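Local coordinates for protein succinate dehydrogenase subunit C (Mycolicibacterium smegmatis MC2 51, PDB 6LUM) that probably forms part of the haem-carrying membrane portion of succinate dehydrogenase, which oxidises succinate and passes the electrons to quinone, at residues Arg22-Met27 / Tyr106-Leu111; Val31-Thr36 / Leu85-Asn90; Met76-Val81 / Ala124-Ile129. One frame throughout, in Å; residues are numbered along the deposited sequence.

Contact 1 of 3, residues Arg22-Met27 / Tyr106-Leu111; sequences RGDPGM and YQRQML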
loop_
_atom_site.group_PDB
_atom_site.type_symbol
_atom_site.label_atom_id
_atom_site.label_comp_id
_atom_site.label_asym_id
_atom_site.label_seq_id
_atom_site.Cartn_x
_atom_site.Cartn_y
_atom_site.Cartn_z
ATOM N N ARG F 22 -29.367 32.005 -5.895
ATOM C CA ARG F 22 -30.813 31.801 -5.839
ATOM C C ARG F 22 -31.157 30.316 -5.712
ATOM O O ARG F 22 -31.804 29.723 -6.567
ATOM C CB ARG F 22 -31.480 32.425 -7.068
ATOM C CG ARG F 22 -32.980 32.372 -7.100
ATOM C CD ARG F 22 -33.511 33.207 -8.232
ATOM N NE ARG F 22 -33.490 34.624 -7.903
ATOM C CZ ARG F 22 -32.537 35.464 -8.287
ATOM N NH1 ARG F 22 -32.604 36.741 -7.941
ATOM N NH2 ARG F 22 -31.521 35.029 -9.017
ATOM N N GLY F 23 -30.710 29.720 -4.615
ATOM C CA GLY F 23 -30.948 28.311 -4.383
ATOM C C GLY F 23 -31.944 27.999 -3.288
ATOM O O GLY F 23 -32.974 28.662 -3.167
ATOM N N ASP F 24 -31.639 26.990 -2.484
ATOM C CA ASP F 24 -32.545 26.504 -1.461
ATOM C C ASP F 24 -32.759 27.559 -0.376
ATOM O O ASP F 24 -31.998 28.521 -0.278
ATOM C CB ASP F 24 -31.970 25.234 -0.857
ATOM C CG ASP F 24 -33.017 24.327 -0.306
ATOM O OD1 ASP F 24 -33.728 23.695 -1.102
ATOM O OD2 ASP F 24 -33.132 24.232 0.930
ATOM N N PRO F 25 -33.813 27.422 0.439
ATOM C CA PRO F 25 -33.912 28.261 1.644
ATOM C C PRO F 25 -32.969 27.845 2.763
ATOM O O PRO F 25 -32.636 28.679 3.615
ATOM C CB PRO F 25 -35.376 28.097 2.060
ATOM C CG PRO F 25 -35.810 26.843 1.437
ATOM C CD PRO F 25 -35.101 26.785 0.136
ATOM N N GLY F 26 -32.536 26.589 2.800
ATOM C CA GLY F 26 -31.502 26.197 3.731
ATOM C C GLY F 26 -30.205 26.932 3.517
ATOM O O GLY F 26 -29.426 27.082 4.458
ATOM N N MET F 27 -29.966 27.430 2.307
ATOM C CA MET F 27 -28.766 28.212 2.049
ATOM C C MET F 27 -28.814 29.552 2.767
ATOM O O MET F 27 -27.826 29.982 3.371
ATOM C CB MET F 27 -28.610 28.402 0.550
ATOM C CG MET F 27 -27.380 29.125 0.114
ATOM S SD MET F 27 -27.696 29.922 -1.458
ATOM C CE MET F 27 -26.029 30.181 -2.007
ATOM N N TYR F 106 -37.517 16.385 6.817
ATOM C CA TYR F 106 -38.326 17.457 7.376
ATOM C C TYR F 106 -37.544 18.750 7.529
ATOM O O TYR F 106 -37.852 19.559 8.402
ATOM C CB TYR F 106 -38.910 17.027 8.715
ATOM C CG TYR F 106 -39.645 15.721 8.633
ATOM C CD1 TYR F 106 -40.819 15.612 7.916
ATOM C CD2 TYR F 106 -39.163 14.598 9.265
ATOM C CE1 TYR F 106 -41.486 14.426 7.835
ATOM C CE2 TYR F 106 -39.824 13.408 9.188
ATOM C CZ TYR F 106 -40.984 13.327 8.473
ATOM O OH TYR F 106 -41.649 12.130 8.399
ATOM N N GLN F 107 -36.536 18.952 6.688
ATOM C CA GLN F 107 -35.738 20.169 6.726
ATOM C C GLN F 107 -36.609 21.416 6.608
ATOM O O GLN F 107 -36.558 22.307 7.462
ATOM C CB GLN F 107 -34.704 20.100 5.609
ATOM C CG GLN F 107 -33.971 21.364 5.318
ATOM C CD GLN F 107 -34.322 21.924 3.972
ATOM O OE1 GLN F 107 -34.734 21.194 3.081
ATOM N NE2 GLN F 107 -34.148 23.224 3.807
ATOM N N ARG F 108 -37.432 21.492 5.564
ATOM C CA ARG F 108 -38.220 22.700 5.349
ATOM C C ARG F 108 -39.349 22.826 6.357
ATOM O O ARG F 108 -39.747 23.944 6.704
ATOM C CB ARG F 108 -38.786 22.720 3.939
ATOM C CG ARG F 108 -37.783 23.037 2.869
ATOM C CD ARG F 108 -38.410 22.868 1.516
ATOM N NE ARG F 108 -37.417 22.807 0.456
ATOM C CZ ARG F 108 -37.451 23.563 -0.629
ATOM N NH1 ARG F 108 -38.430 24.439 -0.794
ATOM N NH2 ARG F 108 -36.507 23.443 -1.551
ATOM N N GLN F 109 -39.889 21.704 6.830
ATOM C CA GLN F 109 -40.865 21.763 7.908
ATOM C C GLN F 109 -40.265 22.402 9.150
ATOM O O GLN F 109 -40.837 23.341 9.712
ATOM C CB GLN F 109 -41.384 20.366 8.224
ATOM C CG GLN F 109 -42.529 19.944 7.354
ATOM C CD GLN F 109 -42.097 19.539 5.976
ATOM O OE1 GLN F 109 -42.359 20.240 5.003
ATOM N NE2 GLN F 109 -41.462 18.381 5.871
ATOM N N MET F 110 -39.113 21.898 9.594
ATOM C CA MET F 110 -38.425 22.508 10.725
ATOM C C MET F 110 -38.161 23.980 10.474
ATOM O O MET F 110 -38.254 24.798 11.390
ATOM C CB MET F 110 -37.106 21.800 10.994
ATOM C CG MET F 110 -37.195 20.357 11.370
ATOM S SD MET F 110 -35.552 19.764 11.758
ATOM C CE MET F 110 -35.688 18.051 11.314
ATOM N N LEU F 111 -37.813 24.334 9.244
ATOM C CA LEU F 111 -37.485 25.721 8.949
ATOM C C LEU F 111 -38.702 26.625 9.116
ATOM O O LEU F 111 -38.612 27.707 9.703
ATOM C CB LEU F 111 -36.906 25.807 7.544
ATOM C CG LEU F 111 -36.297 27.105 7.057
ATOM C CD1 LEU F 111 -35.205 27.498 7.996
ATOM C CD2 LEU F 111 -35.734 26.852 5.694
#
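Asp24 reaches helix 107-136 with both carboxylate oxygens, and each oxygen has its own donor or donors. OD2 accepts twice. The backbone N of Gly26 lies 3.1 Å from Asp24 OD2 and points at it almost straight, with an N-H...O angle of 162°. The amide of Gln107 comes from the other segment, its NE2 3.2 Å from Asp24 OD2, nearly in line with the CG-OD2 bond but with a more bent angle of 136°. OD1 is left for Arg108, whose NH2 forms a salt bridge with Asp24 OD1 at 2.8 Å. The guanidinium stands almost perpendicular to the carboxylate and meets it through this one nitrogen, since Arg108 NE is 4.1 Å from Asp24 OD1. Asp24 is the N-cap of helix 25-52: with CG anti to the backbone N (chi1 -153°), the carboxylate turns back to Gly26 N in the first turn while facing the start of helix 107-136. Its own backbone N is satisfied by Asn235 of subunit B, which places the contact against that subunit. Without the carboxylate, as with an alanine here, the Arg108 charge would probably lose its mate, Gly26 N its cap and the Gln107 amide a bond that limits its turning. Pro25 packs beside the polar group. Pro25 CD lies over one face of the Arg108 guanidinium, 4.0 Å from NH2, toward the rim of the group. Elsewhere on the same ring, Pro25 CB makes an apolar contact with Leu111 CD2 at 3.9 Å.

Contact 2 of 3, residues Val31-Thr36 / Leu85-Asn90; sequences VLHRIT and LFHALN. With HEM (protoporphyrin IX containing Fe), chain B.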
loop_
_atom_site.group_PDB
_atom_site.type_symbol
_atom_site.label_atom_id
_atom_site.label_comp_id
_atom_site.label_asym_id
_atom_site.label_seq_id
_atom_site.Cartn_x
_atom_site.Cartn_y
_atom_site.Cartn_z
ATOM N N VAL F 31 -26.491 31.046 5.839
ATOM C CA VAL F 31 -25.733 32.291 5.820
ATOM C C VAL F 31 -26.124 33.172 7.006
ATOM O O VAL F 31 -25.265 33.803 7.634
ATOM C CB VAL F 31 -25.884 33.001 4.461
ATOM C CG1 VAL F 31 -27.185 33.724 4.342
ATOM C CG2 VAL F 31 -24.735 33.936 4.233
ATOM N N LEU F 32 -27.407 33.180 7.379
ATOM C CA LEU F 32 -27.806 33.859 8.608
ATOM C C LEU F 32 -27.181 33.222 9.837
ATOM O O LEU F 32 -26.767 33.925 10.759
ATOM C CB LEU F 32 -29.319 33.861 8.748
ATOM C CG LEU F 32 -30.105 34.885 7.963
ATOM C CD1 LEU F 32 -31.560 34.537 8.009
ATOM C CD2 LEU F 32 -29.886 36.206 8.634
ATOM N N HIS F 33 -27.152 31.895 9.896
ATOM C CA HIS F 33 -26.515 31.205 11.007
ATOM C C HIS F 33 -25.081 31.669 11.178
ATOM O O HIS F 33 -24.655 32.023 12.279
ATOM C CB HIS F 33 -26.571 29.704 10.756
ATOM C CG HIS F 33 -26.536 28.870 11.992
ATOM N ND1 HIS F 33 -25.471 28.061 12.310
ATOM C CD2 HIS F 33 -27.445 28.696 12.974
ATOM C CE1 HIS F 33 -25.721 27.437 13.442
ATOM N NE2 HIS F 33 -26.911 27.805 13.868
ATOM N N ARG F 34 -24.324 31.684 10.088
ATOM C CA ARG F 34 -22.924 32.081 10.150
ATOM C C ARG F 34 -22.773 33.526 10.608
ATOM O O ARG F 34 -21.940 33.834 11.472
ATOM C CB ARG F 34 -22.294 31.865 8.777
ATOM C CG ARG F 34 -20.969 32.519 8.552
ATOM C CD ARG F 34 -20.282 31.923 7.349
ATOM N NE ARG F 34 -19.911 30.535 7.579
ATOM C CZ ARG F 34 -19.014 29.876 6.863
ATOM N NH1 ARG F 34 -18.397 30.479 5.869
ATOM N NH2 ARG F 34 -18.736 28.617 7.138
ATOM N N ILE F 35 -23.594 34.421 10.062
ATOM C CA ILE F 35 -23.485 35.838 10.388
ATOM C C ILE F 35 -23.819 36.088 11.852
ATOM O O ILE F 35 -23.094 36.800 12.556
ATOM C CB ILE F 35 -24.390 36.655 9.453
ATOM C CG1 ILE F 35 -23.719 36.821 8.095
ATOM C CG2 ILE F 35 -24.730 37.981 10.066
ATOM C CD1 ILE F 35 -24.660 37.220 7.014
ATOM N N THR F 36 -24.916 35.509 12.338
ATOM C CA THR F 36 -25.315 35.722 13.724
ATOM C C THR F 36 -24.331 35.084 14.695
ATOM O O THR F 36 -24.068 35.636 15.768
ATOM C CB THR F 36 -26.720 35.184 13.950
ATOM O OG1 THR F 36 -26.793 33.845 13.475
ATOM C CG2 THR F 36 -27.713 35.991 13.188
ATOM N N LEU F 85 -31.434 34.470 19.463
ATOM C CA LEU F 85 -32.625 33.643 19.359
ATOM C C LEU F 85 -32.650 32.877 18.044
ATOM O O LEU F 85 -32.937 31.671 18.020
ATOM C CB LEU F 85 -33.856 34.524 19.512
ATOM C CG LEU F 85 -35.204 33.852 19.658
ATOM C CD1 LEU F 85 -35.171 32.889 20.811
ATOM C CD2 LEU F 85 -36.242 34.915 19.877
ATOM N N PHE F 86 -32.339 33.551 16.934
ATOM C CA PHE F 86 -32.312 32.850 15.658
ATOM C C PHE F 86 -31.225 31.793 15.636
ATOM O O PHE F 86 -31.440 30.688 15.134
ATOM C CB PHE F 86 -32.109 33.810 14.492
ATOM C CG PHE F 86 -31.998 33.104 13.170
ATOM C CD1 PHE F 86 -33.126 32.688 12.498
ATOM C CD2 PHE F 86 -30.771 32.804 12.631
ATOM C CE1 PHE F 86 -33.021 32.018 11.312
ATOM C CE2 PHE F 86 -30.673 32.131 11.448
ATOM C CZ PHE F 86 -31.797 31.743 10.790
ATOM N N HIS F 87 -30.038 32.120 16.140
ATOM C CA HIS F 87 -28.964 31.141 16.170
ATOM C C HIS F 87 -29.358 29.911 16.969
ATOM O O HIS F 87 -29.094 28.786 16.549
ATOM C CB HIS F 87 -27.711 31.770 16.746
ATOM C CG HIS F 87 -26.453 31.201 16.198
ATOM N ND1 HIS F 87 -25.810 30.137 16.776
ATOM C CD2 HIS F 87 -25.720 31.545 15.123
ATOM C CE1 HIS F 87 -24.731 29.850 16.078
ATOM N NE2 HIS F 87 -24.655 30.689 15.068
ATOM N N ALA F 88 -30.016 30.099 18.109
ATOM C CA ALA F 88 -30.412 28.960 18.925
ATOM C C ALA F 88 -31.425 28.087 18.205
ATOM O O ALA F 88 -31.287 26.859 18.167
ATOM C CB ALA F 88 -30.975 29.448 20.251
ATOM N N LEU F 89 -32.449 28.702 17.614
ATOM C CA LEU F 89 -33.479 27.925 16.927
ATOM C C LEU F 89 -32.916 27.179 15.719
ATOM O O LEU F 89 -33.156 25.975 15.541
ATOM C CB LEU F 89 -34.614 28.847 16.508
ATOM C CG LEU F 89 -35.385 29.490 17.647
ATOM C CD1 LEU F 89 -36.305 30.536 17.095
ATOM C CD2 LEU F 89 -36.168 28.446 18.387
ATOM N N ASN F 90 -32.162 27.874 14.871
ATOM C CA ASN F 90 -31.595 27.207 13.710
ATOM C C ASN F 90 -30.564 26.158 14.096
ATOM O O ASN F 90 -30.410 25.161 13.388
ATOM C CB ASN F 90 -30.967 28.215 12.771
ATOM C CG ASN F 90 -30.910 27.714 11.370
ATOM O OD1 ASN F 90 -31.895 27.761 10.653
ATOM N ND2 ASN F 90 -29.765 27.204 10.971
HETATM C CHA HEM B . -22.136 27.190 14.787
HETATM C CHB HEM B . -20.974 30.907 17.576
HETATM C CHC HEM B . -24.719 29.725 20.343
HETATM C CHD HEM B . -25.740 25.844 17.722
HETATM C C1A HEM B . -21.572 28.353 15.234
HETATM C C2A HEM B . -20.641 29.186 14.519
HETATM C C3A HEM B . -20.323 30.206 15.291
HETATM C C4A HEM B . -21.035 30.056 16.520
HETATM C CMA HEM B . -19.366 31.355 14.962
HETATM C CAA HEM B . -20.107 28.947 13.105
HETATM C CBA HEM B . -21.227 29.098 12.099
HETATM C CGA HEM B . -20.792 28.436 10.833
HETATM O O1A HEM B . -21.505 28.563 9.821
HETATM O O2A HEM B . -19.734 27.772 10.840
HETATM C C1B HEM B . -21.844 30.830 18.614
HETATM C C2B HEM B . -21.715 31.540 19.845
HETATM C C3B HEM B . -22.771 31.199 20.581
HETATM C C4B HEM B . -23.562 30.268 19.859
HETATM C CMB HEM B . -20.552 32.503 20.143
HETATM C CAB HEM B . -23.191 31.608 21.987
HETATM C CBB HEM B . -22.308 32.171 22.787
HETATM C C1C HEM B . -25.342 28.609 19.868
HETATM C C2C HEM B . -26.540 28.048 20.401
HETATM C C3C HEM B . -26.838 26.973 19.699
HETATM C C4C HEM B . -25.836 26.818 18.675
HETATM C CMC HEM B . -27.337 28.606 21.586
HETATM C CAC HEM B . -28.070 26.110 19.985
HETATM C CBC HEM B . -28.270 24.927 19.416
HETATM C C1D HEM B . -24.786 25.828 16.740
HETATM C C2D HEM B . -24.502 24.746 15.834
HETATM C C3D HEM B . -23.516 25.135 15.046
HETATM C C4D HEM B . -23.128 26.465 15.400
HETATM C CMD HEM B . -25.207 23.382 15.786
HETATM C CAD HEM B . -22.876 24.322 13.927
HETATM C CBD HEM B . -23.388 24.900 12.628
HETATM C CGD HEM B . -22.796 24.115 11.511
HETATM O O1D HEM B . -21.861 23.332 11.795
HETATM O O2D HEM B . -23.264 24.274 10.359
HETATM N NA HEM B . -21.800 28.917 16.463
HETATM N NB HEM B . -22.974 30.051 18.644
HETATM N NC HEM B . -24.933 27.843 18.810
HETATM N ND HEM B . -23.922 26.863 16.451
HETATM FE FE HEM B . -23.356 28.378 17.643
#
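Thr36 OG1 lies in the plane of the His87 ring, at its edge and 3.0 Å from His87 CD2, with two carbonyls of its own helix close by. Leu32 O is 2.7 Å from Thr36 OG1 and His33 O is 3.1 Å from it, so the one hydroxyl proton could serve either. Beside this group, His33 and His87 stack face to face, their centroids 4.0 Å apart and their planes only 10° from parallel. Each ring carries the other's NE2 over its centre. A chi1 of -154° sets the His33 ring opposite its backbone N, which brings the ring onto His87, and its edge meets the haem, CE1 lying 3.4 Å from HEM C4D. The Asn90 amide meets this ring obliquely at CD2. On the side away from the haem, Leu32 CB packs against Phe86 CE2 at 3.5 Å. Arg34 brings its guanidinium edge-on to a propionate, with a weak but straight bond from NE to HEM O1A (3.4 Å, 169°). The His87 ring also points an edge at the porphyrin, and CE1 is its atom nearest the iron; that separation is too short for a carbon, so the ring orientation is doubtful. The placement is consistent with an axial haem ligand, as in relatives of this family. The stack would probably limit rotation of both imidazoles beside the iron, while Arg34 would offset some propionate charge.

Contact 3 of 3, residues Met76-Val81 / Ala124-Ile129; sequences MEIGLV and AAVGVI. With PEV ((1S)-2-{[(2-aminoethoxy)(hydroxy)phosphoryl]oxy}-1-[(palmitoyloxy)methyl]ethyl stearate), chain C.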
loop_
_atom_site.group_PDB
_atom_site.type_symbol
_atom_site.label_atom_id
_atom_site.label_comp_id
_atom_site.label_asym_id
_atom_site.label_seq_id
_atom_site.Cartn_x
_atom_site.Cartn_y
_atom_site.Cartn_z
ATOM N N MET F 76 -29.741 48.090 20.194
ATOM C CA MET F 76 -28.729 47.061 19.972
ATOM C C MET F 76 -28.980 45.817 20.816
ATOM O O MET F 76 -28.701 44.705 20.370
ATOM C CB MET F 76 -27.340 47.613 20.267
ATOM C CG MET F 76 -26.882 48.670 19.299
ATOM S SD MET F 76 -25.309 49.362 19.810
ATOM C CE MET F 76 -24.254 47.954 19.547
ATOM N N GLU F 77 -29.470 45.983 22.044
ATOM C CA GLU F 77 -29.881 44.834 22.846
ATOM C C GLU F 77 -30.953 44.044 22.131
ATOM O O GLU F 77 -30.940 42.812 22.147
ATOM C CB GLU F 77 -30.415 45.292 24.199
ATOM C CG GLU F 77 -29.410 45.953 25.099
ATOM C CD GLU F 77 -30.081 46.585 26.285
ATOM O OE1 GLU F 77 -31.323 46.491 26.362
ATOM O OE2 GLU F 77 -29.383 47.214 27.106
ATOM N N ILE F 78 -31.905 44.743 21.514
ATOM C CA ILE F 78 -32.946 44.054 20.752
ATOM C C ILE F 78 -32.337 43.290 19.578
ATOM O O ILE F 78 -32.699 42.136 19.306
ATOM C CB ILE F 78 -34.018 45.057 20.294
ATOM C CG1 ILE F 78 -34.951 45.388 21.457
ATOM C CG2 ILE F 78 -34.813 44.504 19.136
ATOM C CD1 ILE F 78 -35.922 46.502 21.161
ATOM N N GLY F 79 -31.391 43.913 18.878
ATOM C CA GLY F 79 -30.733 43.232 17.771
ATOM C C GLY F 79 -29.981 41.989 18.205
ATOM O O GLY F 79 -30.036 40.952 17.544
ATOM N N LEU F 80 -29.276 42.074 19.328
ATOM C CA LEU F 80 -28.550 40.918 19.837
ATOM C C LEU F 80 -29.492 39.836 20.341
ATOM O O LEU F 80 -29.192 38.646 20.212
ATOM C CB LEU F 80 -27.603 41.351 20.945
ATOM C CG LEU F 80 -26.738 40.256 21.543
ATOM C CD1 LEU F 80 -25.456 40.098 20.751
ATOM C CD2 LEU F 80 -26.459 40.599 22.981
ATOM N N VAL F 81 -30.622 40.218 20.928
ATOM C CA VAL F 81 -31.622 39.228 21.303
ATOM C C VAL F 81 -32.079 38.466 20.073
ATOM O O VAL F 81 -32.184 37.234 20.086
ATOM C CB VAL F 81 -32.804 39.901 22.013
ATOM C CG1 VAL F 81 -33.999 38.978 22.023
ATOM C CG2 VAL F 81 -32.418 40.262 23.409
ATOM N N ALA F 124 -42.760 38.961 21.356
ATOM C CA ALA F 124 -42.942 39.031 22.808
ATOM C C ALA F 124 -41.762 39.726 23.490
ATOM O O ALA F 124 -41.954 40.599 24.348
ATOM C CB ALA F 124 -43.147 37.631 23.383
ATOM N N ALA F 125 -40.536 39.354 23.121
ATOM C CA ALA F 125 -39.357 39.934 23.751
ATOM C C ALA F 125 -39.223 41.416 23.433
ATOM O O ALA F 125 -38.817 42.208 24.290
ATOM C CB ALA F 125 -38.105 39.181 23.313
ATOM N N VAL F 126 -39.551 41.815 22.207
ATOM C CA VAL F 126 -39.530 43.234 21.880
ATOM C C VAL F 126 -40.594 43.974 22.670
ATOM O O VAL F 126 -40.366 45.093 23.128
ATOM C CB VAL F 126 -39.693 43.450 20.368
ATOM C CG1 VAL F 126 -39.916 44.912 20.072
ATOM C CG2 VAL F 126 -38.457 42.987 19.657
ATOM N N GLY F 127 -41.758 43.358 22.873
ATOM C CA GLY F 127 -42.779 44.004 23.681
ATOM C C GLY F 127 -42.317 44.254 25.103
ATOM O O GLY F 127 -42.497 45.347 25.649
ATOM N N VAL F 128 -41.693 43.248 25.715
ATOM C CA VAL F 128 -41.239 43.393 27.098
ATOM C C VAL F 128 -40.127 44.433 27.194
ATOM O O VAL F 128 -40.193 45.367 28.005
ATOM C CB VAL F 128 -40.786 42.040 27.663
ATOM C CG1 VAL F 128 -40.311 42.221 29.065
ATOM C CG2 VAL F 128 -41.913 41.054 27.621
ATOM N N ILE F 129 -39.077 44.275 26.386
ATOM C CA ILE F 129 -37.984 45.240 26.410
ATOM C C ILE F 129 -38.501 46.634 26.095
ATOM O O ILE F 129 -38.015 47.633 26.637
ATOM C CB ILE F 129 -36.875 44.814 25.434
ATOM C CG1 ILE F 129 -36.308 43.455 25.832
ATOM C CG2 ILE F 129 -35.767 45.844 25.395
ATOM C CD1 ILE F 129 -35.057 43.090 25.087
HETATM C C46 PEV C . -39.288 36.669 8.945
HETATM C C45 PEV C . -39.215 35.432 9.838
HETATM C C44 PEV C . -37.943 35.384 10.684
HETATM C C43 PEV C . -36.967 34.298 10.238
HETATM C C42 PEV C . -35.565 34.845 9.982
HETATM C C41 PEV C . -35.269 36.123 10.761
HETATM C C40 PEV C . -33.775 36.415 10.839
HETATM C C39 PEV C . -33.453 37.628 11.705
HETATM C C38 PEV C . -32.306 37.359 12.671
HETATM C C37 PEV C . -31.078 38.211 12.378
HETATM C C36 PEV C . -31.180 39.604 12.988
HETATM C C35 PEV C . -29.910 40.048 13.707
HETATM C C34 PEV C . -28.671 40.008 12.819
HETATM C C33 PEV C . -27.635 41.075 13.170
HETATM C C32 PEV C . -28.033 41.958 14.353
HETATM C C31 PEV C . -26.962 42.990 14.714
HETATM O O31 PEV C . -26.323 43.494 13.855
HETATM O O2 PEV C . -26.746 43.343 16.054
HETATM C C2 PEV C . -25.547 44.011 16.315
HETATM C C1 PEV C . -25.027 43.589 17.683
HETATM O O3P PEV C . -24.145 44.571 18.134
HETATM P P PEV C . -23.385 44.313 19.570
HETATM O O1P PEV C . -22.101 45.100 19.638
HETATM O O2P PEV C . -23.073 42.846 19.666
HETATM O O4P PEV C . -24.358 44.759 20.822
HETATM C C4 PEV C . -23.765 45.367 21.934
HETATM C C5 PEV C . -24.827 45.557 23.013
HETATM N N6 PEV C . -24.269 46.255 24.156
HETATM C C3 PEV C . -25.792 45.512 16.355
HETATM O O3 PEV C . -25.660 46.020 15.063
HETATM C C11 PEV C . -26.575 47.037 14.784
HETATM O O11 PEV C . -26.227 48.169 14.795
HETATM C C12 PEV C . -28.027 46.680 14.466
HETATM C C13 PEV C . -29.013 47.271 15.470
HETATM C C14 PEV C . -30.194 46.341 15.724
HETATM C C15 PEV C . -31.195 46.336 14.572
HETATM C C16 PEV C . -32.634 46.128 15.047
HETATM C C17 PEV C . -33.159 44.702 14.854
HETATM C C18 PEV C . -32.127 43.738 14.270
HETATM C C19 PEV C . -32.590 43.052 12.987
HETATM C C20 PEV C . -34.070 42.686 13.012
HETATM C C21 PEV C . -34.415 41.635 11.962
HETATM C C22 PEV C . -35.905 41.319 11.921
HETATM C C23 PEV C . -36.382 40.664 13.212
#
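Ile78 meets two residues of helix 107-136, one with each branch, and with Val81 it supplies this segment's share of a wholly apolar contact. The methyl CG2 of Ile78 touches CG2 of Val126 at 4.0 Å, the two side chains roughly perpendicular. Its other branch, CG1, lies 4.0 Å from CG2 of Ile129, and here the two lie alongside, running opposite ways. The split follows from the torsion: with CG1 anti to the carbonyl carbon (chi1 -78°), CG2 stands anti to the backbone N, and the branches diverge toward different partners. Val81, one turn further on, repeats the arrangement at looser spacing, its CG1 4.3 Å from Ala125 CB and its CG2 4.2 Å from Ile129 CD1. Ile129 is thus touched on both branches, at CG2 by Ile78 and at CD1 by Val81.

No hydrogen bond joins the segments; the backbone bonds run within each helix. The segment axes come no closer than 10.6 Å at an angle of 157°, nearly antiparallel, which fits contact through branched aliphatic side chains.

Lipid contacts fall to other residues of the same segment, Met76 and Gly79, which do not touch 124-129. Met76 CE rests against the phosphate ester oxygen O4P of the phosphatidylethanolamine at 3.4 Å. Gly79 CA is 3.8 Å from lipid C14, and a CB there would clash with that carbon, so the bare backbone lets the acyl chain lie close.

Other neighbours are the haem touched by Glu77 and Leu80, and subunit D, whose Met71 packs on Ile129 and whose Leu70 packs on Val81. The whole is a transmembrane helical hairpin, built from helix 71-99 and helix 107-136, as found in the membrane subunits of succinate dehydrogenases.

In the fold
Three long helices carry the contacts: contact 1 joins helix 25-52 to helix 107-136, contact 2 joins helix 25-52 to helix 71-99, and contact 3 joins helix 71-99 to helix 107-136, so each pair is tied once. Both segments of contact 2 fall between those of contact 1 in sequence, while contact 3 crosses both. The centres of contacts 1 and 2 are about 14 Å apart, and the contacts meet where Leu111 CD1 packs 4.3 Å from Asn90 OD1. Contact 3 lies about 16 Å from contact 2 and about 26 Å from contact 1, centre to centre. The contacts thus bind one helical bundle, from its subunit B end past one haem toward the other.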